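Long-range contacts in butyrophilin subfamily 1 member A1 (Bos taurus, PDB 4HH8), which may act as a membrane receptor in the secretion of milk-fat droplets and probably inhibits the proliferation of activated T cells, this chain being its extracellular immunoglobulin-domain part: residues A13-P21 and L34-V42; A44-R53 and S103-Q114. The protein carries 1 engineered substitution. All coordinates share one frame; numbering follows the deposited sequence.

From the N terminus the chain runs out along strand 16-18, passes through strand 24-27 of the other sheet, and returns on strand 32-39; contact 1 closes that short loop, with twelve residues between its segments. Only after it has closed does contact 2 open, so the two stand in series: strand 48-52 waits across some fifty residues for strand 106-114. Contact 1 is the edge of one sheet of the V-type immunoglobulin domain and contact 2 the middle of the other. The C36-C110 disulfide ties them through the core, and V17 against F112 and F15 against M47 pack across the same interface; the centres of contact 1 and contact 2 are about 11 Å apart.

Contact 1 (A13-P21 and L34-V42); sequences APFDVIGPP and LPCRLSPNV. Unlike the reference sequence in segment 13-21: P21 (reference Gln).
D16 and S39 open a short antiparallel ladder in which the axes of strand segments 16-18 and 34-39 approach to 4.5 Å, their directions 148° apart. They form one hydrogen-bonded pair, I18 and R37 the next, with V17 and L38 as the non-hydrogen-bonded pair between. The bond from D16 N to S39 O is short, 2.6 Å, and nearly straight; its return, from S39 N to D16 O, reaches that oxygen from above the carbonyl plane.

V17 and L38 turn toward the domain core. L38 brings its CD2 branch within 3.7 Å of F15 CD1 and 3.8 Å of V17 CG2, and V17 and L38 both continue onto F112 of the opposite sheet. F15 has CG wedged between its backbone N and carbonyl carbon (chi1 60°), which swings the ring inward beside L38.

On the other face, I18 sends CD1 alongside S39, 3.5 Å from its CB, while the same methyl lies at the guanidinium edge of R37, 3.8 Å from NE. With I18 cut back to an alanine, S39 CB would probably lose its apolar neighbour and the R37 guanidinium the methyl at its edge, leaving it freer to turn. Beyond G19 the P20 and P35 side chains cross at about a right angle, P20 CG 3.8 Å from P35 CD.

Here, at the rim of an immunoglobulin V-type domain, the edge strand 16-18 pairs with the strand that carries C36 of the core disulfide. Four backbone bonds hold the edge strand, while its side chains divide the work: apolar contacts inward, and an aliphatic cover for a charged group outward.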
loop_
_atom_site.group_PDB
_atom_site.type_symbol
_atom_site.label_atom_id
_atom_site.label_comp_id
_atom_site.label_asym_id
_atom_site.label_seq_id
_atom_site.Cartn_x
_atom_site.Cartn_y
_atom_site.Cartn_z
ATOM N N ALA A 13 -11.027 -16.142 28.366
ATOM C CA ALA A 13 -11.125 -17.102 27.208
ATOM C C ALA A 13 -9.992 -18.146 27.180
ATOM O O ALA A 13 -8.829 -17.855 27.503
ATOM C CB ALA A 13 -11.207 -16.351 25.875
ATOM N N PRO A 14 -10.327 -19.382 26.805
ATOM C CA PRO A 14 -9.308 -20.424 26.774
ATOM C C PRO A 14 -8.454 -20.433 25.480
ATOM O O PRO A 14 -7.892 -21.449 25.119
ATOM C CB PRO A 14 -10.146 -21.704 26.889
ATOM C CG PRO A 14 -11.488 -21.345 26.264
ATOM C CD PRO A 14 -11.690 -19.891 26.534
ATOM N N PHE A 15 -8.354 -19.291 24.803
ATOM C CA PHE A 15 -7.557 -19.165 23.590
ATOM C C PHE A 15 -7.190 -17.716 23.365
ATOM O O PHE A 15 -7.868 -16.813 23.863
ATOM C CB PHE A 15 -8.336 -19.677 22.365
ATOM C CG PHE A 15 -9.638 -18.947 22.097
ATOM C CD1 PHE A 15 -9.653 -17.708 21.460
ATOM C CD2 PHE A 15 -10.853 -19.520 22.449
ATOM C CE1 PHE A 15 -10.861 -17.042 21.192
ATOM C CE2 PHE A 15 -12.076 -18.865 22.176
ATOM C CZ PHE A 15 -12.070 -17.630 21.551
ATOM N N ASP A 16 -6.125 -17.499 22.600
ATOM C CA ASP A 16 -5.843 -16.159 22.089
ATOM C C ASP A 16 -5.827 -16.138 20.565
ATOM O O ASP A 16 -5.777 -17.179 19.886
ATOM C CB ASP A 16 -4.532 -15.565 22.664
ATOM C CG ASP A 16 -4.586 -15.383 24.188
ATOM O OD1 ASP A 16 -5.463 -14.616 24.683
ATOM O OD2 ASP A 16 -3.754 -16.023 24.894
ATOM N N VAL A 17 -5.891 -14.923 20.053
ATOM C CA VAL A 17 -5.906 -14.647 18.630
ATOM C C VAL A 17 -4.670 -13.792 18.382
ATOM O O VAL A 17 -4.526 -12.746 18.980
ATOM C CB VAL A 17 -7.176 -13.874 18.227
ATOM C CG1 VAL A 17 -7.031 -13.326 16.809
ATOM C CG2 VAL A 17 -8.367 -14.756 18.317
ATOM N N ILE A 18 -3.795 -14.259 17.498
ATOM C CA ILE A 18 -2.560 -13.575 17.177
ATOM C C ILE A 18 -2.589 -12.998 15.766
ATOM O O ILE A 18 -2.906 -13.707 14.824
ATOM C CB ILE A 18 -1.356 -14.554 17.264
ATOM C CG1 ILE A 18 -1.454 -15.430 18.509
ATOM C CG2 ILE A 18 -0.027 -13.765 17.304
ATOM C CD1 ILE A 18 -0.368 -16.497 18.589
ATOM N N GLY A 19 -2.230 -11.727 15.605
ATOM C CA GLY A 19 -2.078 -11.157 14.266
ATOM C C GLY A 19 -0.652 -11.313 13.747
ATOM O O GLY A 19 0.212 -11.800 14.465
ATOM N N PRO A 20 -0.390 -10.922 12.490
ATOM C CA PRO A 20 0.992 -11.109 11.987
ATOM C C PRO A 20 2.034 -10.232 12.690
ATOM O O PRO A 20 1.688 -9.160 13.200
ATOM C CB PRO A 20 0.899 -10.732 10.498
ATOM C CG PRO A 20 -0.593 -10.515 10.212
ATOM C CD PRO A 20 -1.270 -10.252 11.512
ATOM N N PRO A 21 3.319 -10.676 12.703
ATOM C CA PRO A 21 4.435 -9.860 13.243
ATOM C C PRO A 21 4.463 -8.465 12.622
ATOM O O PRO A 21 4.697 -7.463 13.323
ATOM C CB PRO A 21 5.694 -10.617 12.784
ATOM C CG PRO A 21 5.245 -12.014 12.487
ATOM C CD PRO A 21 3.778 -11.979 12.170
ATOM N N LEU A 34 -5.112 -11.366 4.756
ATOM C CA LEU A 34 -4.978 -10.864 6.116
ATOM C C LEU A 34 -5.124 -12.015 7.097
ATOM O O LEU A 34 -6.222 -12.395 7.429
ATOM C CB LEU A 34 -6.043 -9.826 6.419
ATOM C CG LEU A 34 -5.881 -8.434 5.798
ATOM C CD1 LEU A 34 -5.346 -8.473 4.372
ATOM C CD2 LEU A 34 -7.200 -7.707 5.855
ATOM N N PRO A 35 -4.005 -12.563 7.583
ATOM C CA PRO A 35 -4.058 -13.797 8.408
ATOM C C PRO A 35 -4.209 -13.476 9.868
ATOM O O PRO A 35 -3.837 -12.388 10.310
ATOM C CB PRO A 35 -2.714 -14.466 8.134
ATOM C CG PRO A 35 -1.766 -13.266 7.603
ATOM C CD PRO A 35 -2.637 -12.039 7.397
ATOM N N CYS A 36 -4.844 -14.375 10.598
ATOM C CA CYS A 36 -4.834 -14.368 12.047
ATOM C C CYS A 36 -4.960 -15.831 12.458
ATOM O O CYS A 36 -5.527 -16.647 11.713
ATOM C CB CYS A 36 -5.989 -13.571 12.623
ATOM S SG CYS A 36 -5.825 -11.803 12.480
ATOM N N ARG A 37 -4.425 -16.167 13.624
ATOM C CA ARG A 37 -4.448 -17.554 14.088
ATOM C C ARG A 37 -4.748 -17.639 15.568
ATOM O O ARG A 37 -4.478 -16.705 16.329
ATOM C CB ARG A 37 -3.153 -18.317 13.731
ATOM C CG ARG A 37 -1.869 -17.676 14.257
ATOM C CD ARG A 37 -0.641 -18.613 14.300
ATOM N NE ARG A 37 0.406 -18.011 15.157
ATOM C CZ ARG A 37 1.718 -18.290 15.130
ATOM N NH1 ARG A 37 2.221 -19.192 14.278
ATOM N NH2 ARG A 37 2.540 -17.651 15.963
ATOM N N LEU A 38 -5.325 -18.771 15.955
ATOM C CA LEU A 38 -5.536 -19.079 17.357
ATOM C C LEU A 38 -4.236 -19.505 18.017
ATOM O O LEU A 38 -3.394 -20.126 17.364
ATOM C CB LEU A 38 -6.574 -20.201 17.499
ATOM C CG LEU A 38 -8.028 -19.761 17.258
ATOM C CD1 LEU A 38 -9.002 -20.921 17.514
ATOM C CD2 LEU A 38 -8.440 -18.536 18.083
ATOM N N SER A 39 -4.102 -19.168 19.305
ATOM C CA SER A 39 -3.115 -19.755 20.223
ATOM C C SER A 39 -3.886 -20.292 21.424
ATOM O O SER A 39 -4.585 -19.536 22.099
ATOM C CB SER A 39 -2.098 -18.732 20.735
ATOM O OG SER A 39 -0.937 -19.394 21.244
ATOM N N PRO A 40 -3.791 -21.593 21.690
ATOM C CA PRO A 40 -3.033 -22.654 21.015
ATOM C C PRO A 40 -3.596 -22.997 19.648
ATOM O O PRO A 40 -4.688 -22.542 19.288
ATOM C CB PRO A 40 -3.223 -23.850 21.945
ATOM C CG PRO A 40 -4.537 -23.542 22.615
ATOM C CD PRO A 40 -4.537 -22.101 22.853
ATOM N N ASN A 41 -2.873 -23.832 18.910
ATOM C CA ASN A 41 -3.250 -24.158 17.544
ATOM C C ASN A 41 -4.402 -25.168 17.451
ATOM O O ASN A 41 -4.274 -26.253 16.876
ATOM C CB ASN A 41 -2.020 -24.599 16.756
ATOM C CG ASN A 41 -1.267 -25.714 17.433
ATOM O OD1 ASN A 41 -1.260 -25.835 18.669
ATOM N ND2 ASN A 41 -0.649 -26.560 16.629
ATOM N N VAL A 42 -5.546 -24.784 18.006
ATOM C CA VAL A 42 -6.735 -25.627 17.952
ATOM C C VAL A 42 -7.627 -25.268 16.756
ATOM O O VAL A 42 -7.513 -24.187 16.217
ATOM C CB VAL A 42 -7.524 -25.578 19.305
ATOM C CG1 VAL A 42 -6.715 -26.284 20.400
ATOM C CG2 VAL A 42 -7.873 -24.132 19.727
#

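Contact 2 (A44-R53 and S103-Q114)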
loop_
_atom_site.group_PDB
_atom_site.type_symbol
_atom_site.label_atom_id
_atom_site.label_comp_id
_atom_site.label_asym_id
_atom_site.label_seq_id
_atom_site.Cartn_x
_atom_site.Cartn_y
_atom_site.Cartn_z
ATOM N N ALA A 44 -10.357 -23.878 14.348
ATOM C CA ALA A 44 -11.263 -22.732 14.345
ATOM C C ALA A 44 -12.578 -23.018 13.558
ATOM O O ALA A 44 -13.407 -22.114 13.451
ATOM C CB ALA A 44 -10.552 -21.454 13.808
ATOM N N LYS A 45 -12.749 -24.244 13.032
ATOM C CA LYS A 45 -13.969 -24.627 12.247
ATOM C C LYS A 45 -15.240 -24.396 13.036
ATOM O O LYS A 45 -15.350 -24.899 14.146
ATOM C CB LYS A 45 -13.956 -26.111 11.830
ATOM C CG LYS A 45 -12.938 -26.451 10.748
ATOM C CD LYS A 45 -13.183 -27.840 10.145
ATOM C CE LYS A 45 -11.882 -28.425 9.609
ATOM N NZ LYS A 45 -11.922 -29.923 9.565
ATOM N N GLY A 46 -16.190 -23.633 12.491
ATOM C CA GLY A 46 -17.488 -23.412 13.172
ATOM C C GLY A 46 -17.552 -22.209 14.087
ATOM O O GLY A 46 -18.601 -21.913 14.660
HETATM N N MSE A 47 -16.429 -21.510 14.239
HETATM C CA MSE A 47 -16.362 -20.331 15.085
HETATM C C MSE A 47 -16.899 -19.136 14.325
HETATM O O MSE A 47 -16.949 -19.152 13.115
HETATM C CB MSE A 47 -14.909 -20.042 15.466
HETATM C CG MSE A 47 -14.366 -20.970 16.514
HETATM SE SE MSE A 47 -12.690 -20.267 17.241
HETATM C CE MSE A 47 -13.291 -18.888 18.441
ATOM N N GLU A 48 -17.280 -18.095 15.033
ATOM C CA GLU A 48 -17.521 -16.844 14.364
ATOM C C GLU A 48 -16.177 -16.190 14.086
ATOM O O GLU A 48 -15.420 -15.905 15.021
ATOM C CB GLU A 48 -18.417 -15.902 15.191
ATOM C CG GLU A 48 -18.551 -14.488 14.576
ATOM C CD GLU A 48 -19.335 -13.510 15.461
ATOM O OE1 GLU A 48 -20.341 -13.935 16.057
ATOM O OE2 GLU A 48 -18.949 -12.313 15.557
ATOM N N LEU A 49 -15.914 -15.979 12.798
ATOM C CA LEU A 49 -14.730 -15.289 12.268
ATOM C C LEU A 49 -15.172 -13.953 11.684
ATOM O O LEU A 49 -15.927 -13.952 10.723
ATOM C CB LEU A 49 -14.077 -16.123 11.160
ATOM C CG LEU A 49 -13.780 -17.596 11.515
ATOM C CD1 LEU A 49 -13.311 -18.379 10.318
ATOM C CD2 LEU A 49 -12.787 -17.765 12.685
ATOM N N ARG A 50 -14.725 -12.837 12.251
ATOM C CA ARG A 50 -15.134 -11.513 11.782
ATOM C C ARG A 50 -13.914 -10.642 11.503
ATOM O O ARG A 50 -13.088 -10.445 12.389
ATOM C CB ARG A 50 -16.002 -10.812 12.831
ATOM C CG ARG A 50 -16.503 -9.433 12.397
ATOM C CD ARG A 50 -17.202 -8.641 13.533
ATOM N NE ARG A 50 -18.429 -9.325 13.933
ATOM C CZ ARG A 50 -19.655 -9.042 13.498
ATOM N NH1 ARG A 50 -19.876 -8.049 12.633
ATOM N NH2 ARG A 50 -20.676 -9.775 13.932
ATOM N N TRP A 51 -13.782 -10.128 10.295
ATOM C CA TRP A 51 -12.785 -9.082 10.059
ATOM C C TRP A 51 -13.528 -7.766 9.914
ATOM O O TRP A 51 -14.588 -7.708 9.283
ATOM C CB TRP A 51 -11.977 -9.373 8.798
ATOM C CG TRP A 51 -10.775 -10.220 8.992
ATOM C CD1 TRP A 51 -9.493 -9.816 8.935
ATOM C CD2 TRP A 51 -10.744 -11.629 9.231
ATOM N NE1 TRP A 51 -8.651 -10.879 9.118
ATOM C CE2 TRP A 51 -9.396 -12.006 9.303
ATOM C CE3 TRP A 51 -11.731 -12.618 9.320
ATOM C CZ2 TRP A 51 -8.986 -13.320 9.520
ATOM C CZ3 TRP A 51 -11.335 -13.937 9.536
ATOM C CH2 TRP A 51 -9.957 -14.271 9.636
ATOM N N PHE A 52 -13.008 -6.709 10.527
ATOM C CA PHE A 52 -13.658 -5.410 10.430
ATOM C C PHE A 52 -12.634 -4.294 10.495
ATOM O O PHE A 52 -11.456 -4.520 10.825
ATOM C CB PHE A 52 -14.759 -5.254 11.497
ATOM C CG PHE A 52 -14.256 -5.248 12.929
ATOM C CD1 PHE A 52 -14.009 -4.044 13.585
ATOM C CD2 PHE A 52 -14.063 -6.441 13.623
ATOM C CE1 PHE A 52 -13.567 -4.008 14.888
ATOM C CE2 PHE A 52 -13.633 -6.434 14.939
ATOM C CZ PHE A 52 -13.390 -5.199 15.587
ATOM N N ARG A 53 -13.083 -3.086 10.188
ATOM C CA ARG A 53 -12.198 -1.945 10.220
ATOM C C ARG A 53 -12.537 -1.058 11.404
ATOM O O ARG A 53 -12.071 -1.291 12.521
ATOM C CB ARG A 53 -12.241 -1.226 8.883
ATOM C CG ARG A 53 -11.433 -1.988 7.842
ATOM C CD ARG A 53 -11.403 -1.349 6.518
ATOM N NE ARG A 53 -10.384 -0.319 6.419
ATOM C CZ ARG A 53 -10.101 0.314 5.285
ATOM N NH1 ARG A 53 -10.775 0.022 4.186
ATOM N NH2 ARG A 53 -9.181 1.261 5.246
ATOM N N SER A 103 -7.831 2.801 -0.938
ATOM C CA SER A 103 -8.768 2.914 0.199
ATOM C C SER A 103 -8.785 1.702 1.151
ATOM O O SER A 103 -9.248 1.822 2.293
ATOM C CB SER A 103 -10.190 3.138 -0.326
ATOM O OG SER A 103 -10.481 2.134 -1.292
ATOM N N ASP A 104 -8.289 0.544 0.693
ATOM C CA ASP A 104 -8.161 -0.646 1.538
ATOM C C ASP A 104 -7.010 -0.568 2.547
ATOM O O ASP A 104 -6.949 -1.376 3.496
ATOM C CB ASP A 104 -7.964 -1.884 0.671
ATOM C CG ASP A 104 -9.175 -2.188 -0.167
ATOM O OD1 ASP A 104 -10.302 -1.957 0.339
ATOM O OD2 ASP A 104 -9.006 -2.674 -1.299
ATOM N N ASP A 105 -6.095 0.384 2.345
ATOM C CA ASP A 105 -4.972 0.605 3.278
ATOM C C ASP A 105 -5.470 0.951 4.675
ATOM O O ASP A 105 -6.392 1.752 4.820
ATOM C CB ASP A 105 -4.135 1.777 2.774
ATOM C CG ASP A 105 -2.796 1.878 3.466
ATOM O OD1 ASP A 105 -1.790 1.457 2.873
ATOM O OD2 ASP A 105 -2.746 2.370 4.601
ATOM N N GLY A 106 -4.866 0.343 5.693
ATOM C CA GLY A 106 -5.193 0.671 7.074
ATOM C C GLY A 106 -5.209 -0.520 8.013
ATOM O O GLY A 106 -4.725 -1.610 7.691
ATOM N N GLU A 107 -5.809 -0.303 9.167
ATOM C CA GLU A 107 -5.837 -1.267 10.267
ATOM C C GLU A 107 -7.088 -2.121 10.154
ATOM O O GLU A 107 -8.198 -1.606 9.946
ATOM C CB GLU A 107 -5.866 -0.502 11.603
ATOM C CG GLU A 107 -5.812 -1.397 12.842
ATOM C CD GLU A 107 -6.096 -0.630 14.155
ATOM O OE1 GLU A 107 -5.104 -0.170 14.783
ATOM O OE2 GLU A 107 -7.305 -0.471 14.533
ATOM N N TYR A 108 -6.922 -3.420 10.318
ATOM C CA TYR A 108 -8.064 -4.325 10.362
ATOM C C TYR A 108 -8.013 -5.028 11.687
ATOM O O TYR A 108 -6.933 -5.169 12.271
ATOM C CB TYR A 108 -7.970 -5.365 9.240
ATOM C CG TYR A 108 -8.184 -4.787 7.878
ATOM C CD1 TYR A 108 -9.397 -5.004 7.187
ATOM C CD2 TYR A 108 -7.205 -3.995 7.269
ATOM C CE1 TYR A 108 -9.607 -4.473 5.916
ATOM C CE2 TYR A 108 -7.412 -3.428 5.996
ATOM C CZ TYR A 108 -8.602 -3.687 5.323
ATOM O OH TYR A 108 -8.821 -3.151 4.073
ATOM N N ARG A 109 -9.163 -5.486 12.160
ATOM C CA ARG A 109 -9.200 -6.309 13.342
ATOM C C ARG A 109 -9.808 -7.672 13.020
ATOM O O ARG A 109 -10.815 -7.761 12.323
ATOM C CB ARG A 109 -9.964 -5.592 14.463
ATOM C CG ARG A 109 -9.267 -4.306 14.952
ATOM C CD ARG A 109 -9.772 -3.948 16.350
ATOM N NE ARG A 109 -9.183 -2.731 16.929
ATOM C CZ ARG A 109 -8.170 -2.704 17.798
ATOM N NH1 ARG A 109 -7.586 -3.829 18.198
ATOM N NH2 ARG A 109 -7.732 -1.535 18.269
ATOM N N CYS A 110 -9.194 -8.731 13.534
ATOM C CA CYS A 110 -9.737 -10.085 13.352
ATOM C C CYS A 110 -10.265 -10.618 14.658
ATOM O O CYS A 110 -9.516 -10.751 15.631
ATOM C CB CYS A 110 -8.691 -11.040 12.811
ATOM S SG CYS A 110 -7.187 -11.107 13.851
ATOM N N PHE A 111 -11.544 -10.972 14.647
ATOM C CA PHE A 111 -12.262 -11.396 15.828
ATOM C C PHE A 111 -12.728 -12.849 15.646
ATOM O O PHE A 111 -13.323 -13.188 14.622
ATOM C CB PHE A 111 -13.437 -10.437 15.973
ATOM C CG PHE A 111 -14.355 -10.727 17.112
ATOM C CD1 PHE A 111 -14.072 -10.244 18.395
ATOM C CD2 PHE A 111 -15.557 -11.395 16.893
ATOM C CE1 PHE A 111 -14.952 -10.475 19.446
ATOM C CE2 PHE A 111 -16.443 -11.638 17.926
ATOM C CZ PHE A 111 -16.146 -11.174 19.213
ATOM N N PHE A 112 -12.424 -13.685 16.639
ATOM C CA PHE A 112 -12.797 -15.103 16.695
ATOM C C PHE A 112 -13.718 -15.283 17.894
ATOM O O PHE A 112 -13.337 -14.906 18.986
ATOM C CB PHE A 112 -11.579 -15.971 16.974
ATOM C CG PHE A 112 -10.667 -16.151 15.819
ATOM C CD1 PHE A 112 -10.448 -17.413 15.298
ATOM C CD2 PHE A 112 -9.985 -15.078 15.272
ATOM C CE1 PHE A 112 -9.572 -17.593 14.230
ATOM C CE2 PHE A 112 -9.128 -15.250 14.194
ATOM C CZ PHE A 112 -8.919 -16.490 13.676
ATOM N N ARG A 113 -14.894 -15.883 17.704
ATOM C CA ARG A 113 -15.803 -16.161 18.821
ATOM C C ARG A 113 -16.348 -17.587 18.822
ATOM O O ARG A 113 -16.817 -18.076 17.794
ATOM C CB ARG A 113 -16.990 -15.182 18.861
ATOM C CG ARG A 113 -18.205 -15.723 19.703
ATOM C CD ARG A 113 -19.424 -14.799 19.721
ATOM N NE ARG A 113 -19.105 -13.596 20.476
ATOM C CZ ARG A 113 -19.938 -12.580 20.703
ATOM N NH1 ARG A 113 -21.199 -12.592 20.237
ATOM N NH2 ARG A 113 -19.503 -11.535 21.403
ATOM N N GLN A 114 -16.285 -18.232 19.986
ATOM C CA GLN A 114 -17.019 -19.468 20.248
ATOM C C GLN A 114 -17.890 -19.270 21.496
ATOM O O GLN A 114 -17.379 -19.085 22.601
ATOM C CB GLN A 114 -16.075 -20.657 20.405
ATOM C CG GLN A 114 -16.700 -21.991 20.012
ATOM C CD GLN A 114 -15.693 -23.143 20.092
ATOM O OE1 GLN A 114 -15.079 -23.389 21.149
ATOM N NE2 GLN A 114 -15.509 -23.849 18.973
#
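R53 lies across the Y108 ring, its CG over one face at 3.6 Å from Y108 CE1 and its guanidinium plane only 21° from that of the ring. The chain bends at chi3 (84°), and the guanidinium then meets the S103 carbonyl end-on: NH1 and NH2 both donate to S103 O, each at 3.0 Å, with that oxygen in the guanidinium plane. Y108 OH sits over one face of the group and itself donates to D104 O at 2.6 Å, on a lone pair. D104 turns its carboxylate to a salt bridge with R80.

One step back, within the paired strands, F52 and R109 make a similar CH-pi contact. R109 CB stands over one face of the F52 ring, 3.6 Å from F52 CZ, while F111 CB comes to that ring's edge.

On the core face, C110 CB covers the five-membered ring of W51. With C110 disulfide-bonded to C36, this cysteine pair packed on a tryptophan is the classic core of the immunoglobulin fold, here in a V-type domain. Strands 48-52 and 106-114 are neighbours in one sheet, joined by six backbone hydrogen bonds.

Farther along, L49 CD2 rests over the face of F112, 3.5 Å from F112 CD1, whereas selenomethionine M47 approaches the same ring at its edge in a Met-aromatic contact, SE 4.1 Å from F112 CD1. A44 CB also meets that edge.

Outward, E48 extends with CG anti to the backbone N (chi1 173°), setting OE2 at the edge of the F111 ring, 3.5 Å from F111 CE2. The same oxygen lies at the edge of the R50 guanidinium, in its plane, in a salt bridge whose two hydrogen bonds, from R50 NE and NH2, are weak; R50 NH1 is held by the carbonyl of V56.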